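Local coordinates for glycoside Hydrolase Family 43_12 (Metagenome, PDB 7JVH), which probably hydrolyses beta-xylosidic or alpha-L-arabinofuranosidic linkages of plant cell-wall polysaccharides or oligosaccharides, at residues I138-C143 with G147-V152. Residues are numbered along the deposited sequence; the frame is centred on the assembly and turned at random.
Sequences ITTEFC and GGNMVV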
ATOM      1  N   ILE A 138       3.556 -14.434   4.697  1.00 58.07           N
ATOM      2  CA  ILE A 138       4.254 -14.177   5.947  1.00 66.49           C
ATOM      3  C   ILE A 138       4.631 -12.690   6.088  1.00 65.28           C
ATOM      4  O   ILE A 138       5.182 -12.087   5.175  1.00 66.90           O
ATOM      5  CB  ILE A 138       5.503 -15.086   6.080  1.00 57.05           C
ATOM      6  CG1 ILE A 138       6.081 -15.013   7.490  1.00 57.08           C
ATOM      7  CG2 ILE A 138       6.570 -14.720   5.063  1.00 50.39           C
ATOM      8  CD1 ILE A 138       7.224 -15.993   7.721  1.00 68.95           C
ATOM      9  N   THR A 139       4.364 -12.128   7.271  1.00 65.71           N
ATOM     10  CA  THR A 139       4.553 -10.705   7.543  1.00 66.31           C
ATOM     11  C   THR A 139       4.715 -10.405   9.040  1.00 57.70           C
ATOM     12  O   THR A 139       4.655 -11.310   9.873  1.00 53.28           O
ATOM     13  CB  THR A 139       3.356  -9.916   6.978  1.00 55.01           C
ATOM     14  OG1 THR A 139       3.615  -8.514   7.069  1.00 67.00           O
ATOM     15  CG2 THR A 139       2.084 -10.251   7.715  1.00 48.33           C
ATOM     16  N   THR A 140       4.925  -9.122   9.359  1.00 49.60           N
ATOM     17  CA  THR A 140       4.915  -8.620  10.729  1.00 61.46           C
ATOM     18  C   THR A 140       3.656  -7.770  10.925  1.00 64.66           C
ATOM     19  O   THR A 140       3.389  -6.834  10.159  1.00 59.60           O
ATOM     20  CB  THR A 140       6.146  -7.758  11.034  1.00 58.18           C
ATOM     21  OG1 THR A 140       7.327  -8.417  10.570  1.00 63.06           O
ATOM     22  CG2 THR A 140       6.303  -7.540  12.521  1.00 60.05           C
ATOM     23  N   GLU A 141       2.878  -8.120  11.948  1.00 57.55           N
ATOM     24  CA  GLU A 141       1.616  -7.463  12.255  1.00 53.83           C
ATOM     25  C   GLU A 141       1.751  -6.743  13.602  1.00 54.60           C
ATOM     26  O   GLU A 141       1.532  -7.338  14.633  1.00 54.00           O
ATOM     27  CB  GLU A 141       0.472  -8.493  12.274  1.00 52.02           C
ATOM     28  CG  GLU A 141      -0.865  -7.975  12.820  1.00 54.14           C
ATOM     29  CD  GLU A 141      -2.034  -8.862  12.475  1.00 55.15           C
ATOM     30  OE1 GLU A 141      -2.616  -8.668  11.415  1.00 58.29           O
ATOM     31  OE2 GLU A 141      -2.375  -9.754  13.264  1.00 61.64           O
ATOM     32  N   PHE A 142       2.126  -5.457  13.547  1.00 49.10           N
ATOM     33  CA  PHE A 142       2.300  -4.590  14.703  1.00 44.15           C
ATOM     34  C   PHE A 142       0.971  -4.006  15.123  1.00 49.81           C
ATOM     35  O   PHE A 142       0.772  -2.801  15.083  1.00 56.22           O
ATOM     36  CB  PHE A 142       3.303  -3.463  14.407  1.00 50.92           C
ATOM     37  CG  PHE A 142       4.738  -3.922  14.336  1.00 53.46           C
ATOM     38  CD1 PHE A 142       5.321  -4.625  15.409  1.00 58.68           C
ATOM     39  CD2 PHE A 142       5.526  -3.652  13.225  1.00 43.31           C
ATOM     40  CE1 PHE A 142       6.643  -5.032  15.355  1.00 42.83           C
ATOM     41  CE2 PHE A 142       6.865  -4.062  13.183  1.00 53.06           C
ATOM     42  CZ  PHE A 142       7.417  -4.741  14.249  1.00 42.16           C
ATOM     43  N   CYS A 143       0.052  -4.898  15.496  1.00 53.17           N
ATOM     44  CA  CYS A 143      -1.248  -4.590  16.077  1.00 54.71           C
ATOM     45  C   CYS A 143      -1.890  -5.943  16.390  1.00 56.88           C
ATOM     46  O   CYS A 143      -1.296  -6.976  16.105  1.00 55.69           O
ATOM     47  CB  CYS A 143      -2.113  -3.714  15.146  1.00 42.50           C
ATOM     48  SG  CYS A 143      -2.926  -4.538  13.744  1.00 71.52           S
ATOM     49  N   GLY A 147       0.564  -8.900  17.057  1.00 56.54           N
ATOM     50  CA  GLY A 147       1.595  -8.040  17.604  1.00 49.35           C
ATOM     51  C   GLY A 147       2.969  -8.610  17.341  1.00 59.62           C
ATOM     52  O   GLY A 147       3.764  -8.694  18.242  1.00 63.25           O
ATOM     53  N   GLY A 148       3.234  -8.983  16.086  1.00 68.37           N
ATOM     54  CA  GLY A 148       4.526  -9.479  15.655  1.00 50.37           C
ATOM     55  C   GLY A 148       4.455 -10.392  14.444  1.00 58.99           C
ATOM     56  O   GLY A 148       3.459 -10.438  13.729  1.00 63.19           O
ATOM     57  N   ASN A 149       5.566 -11.082  14.197  1.00 59.14           N
ATOM     58  CA  ASN A 149       5.775 -11.930  13.039  1.00 45.94           C
ATOM     59  C   ASN A 149       4.802 -13.107  12.997  1.00 55.32           C
ATOM     60  O   ASN A 149       4.583 -13.781  14.006  1.00 59.59           O
ATOM     61  CB  ASN A 149       7.229 -12.400  13.054  1.00 52.81           C
ATOM     62  CG  ASN A 149       8.183 -11.315  12.620  1.00 53.11           C
ATOM     63  OD1 ASN A 149       7.940 -10.645  11.600  1.00 52.18           O
ATOM     64  ND2 ASN A 149       9.285 -11.149  13.363  1.00 54.43           N
HETATM   65  N   MSE A 150       4.214 -13.333  11.814  1.00 52.01           N
HETATM   66  CA  MSE A 150       3.132 -14.292  11.671  1.00 56.32           C
HETATM   67  C   MSE A 150       3.017 -14.730  10.217  1.00 58.50           C
HETATM   68  O   MSE A 150       3.419 -13.999   9.316  1.00 59.28           O
HETATM   69  CB  MSE A 150       1.809 -13.677  12.141  1.00 54.97           C
HETATM   70  CG  MSE A 150       1.332 -12.500  11.314  1.00 51.51           C
HETATM   71 SE   MSE A 150       0.182 -13.104   9.840  1.00 75.44          SE
HETATM   72  CE  MSE A 150      -1.491 -12.073   9.973  1.00 61.19           C
ATOM     73  N   VAL A 151       2.431 -15.913  10.009  1.00 54.49           N
ATOM     74  CA  VAL A 151       2.214 -16.457   8.680  1.00 55.06           C
ATOM     75  C   VAL A 151       0.790 -17.010   8.546  1.00 54.31           C
ATOM     76  O   VAL A 151       0.237 -17.550   9.503  1.00 62.46           O
ATOM     77  CB  VAL A 151       3.277 -17.538   8.331  1.00 56.33           C
ATOM     78  CG1 VAL A 151       3.185 -18.738   9.248  1.00 50.21           C
ATOM     79  CG2 VAL A 151       3.155 -17.978   6.877  1.00 58.29           C
ATOM     80  N   VAL A 152       0.202 -16.840   7.357  1.00 66.49           N
ATOM     81  CA  VAL A 152      -1.081 -17.448   6.993  1.00 67.09           C
ATOM     82  C   VAL A 152      -0.909 -18.306   5.731  1.00 68.56           C
ATOM     83  O   VAL A 152      -0.016 -18.060   4.918  1.00 59.70           O
ATOM     84  CB  VAL A 152      -2.190 -16.395   6.776  1.00 57.48           C
ATOM     85  CG1 VAL A 152      -2.400 -15.546   8.022  1.00 64.10           C
ATOM     86  CG2 VAL A 152      -1.869 -15.499   5.610  1.00 56.45           C
TER
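G147 N hydrogen-bonds to C143 O (2.8 Å) where the turn of this hairpin closes, and G147 and G148 together face E141 in a G1 beta bulge. G147 has a positive phi (52°), readily adopted by glycine, and at G148 a beta carbon would collide with the carbonyl oxygen of G147. E141 O takes G148 N on one face of its carbonyl plane and C143 N on the other, while E141 N points its N-H almost straight at G148 O but comes from above that carbonyl's plane. T140 OG1 gives a 2.5 Å hydrogen bond to N149 OD1, arriving 29° out of the amide carbonyl plane; N149 ND2 is spent on F169 O and G171 O. Replacing T140 by an alanine would remove the hydroxyl and is likely to leave N149 OD1 without this donor, although ND2 would still hold the amide. Strands 134-142 and 148-154 are the central pair of a four-stranded antiparallel blade of the five-bladed beta-propeller characteristic of family 43. M150, a selenomethionine, exchanges two backbone bonds with T139, and on the sheet side carrying T139 and E141 its bent chain sets SE 4.0 Å from T139 CG2 and CE beside E141 OE1. On the side of I138 and T140, V151 CG2 packs against I138 CB at 3.8 Å.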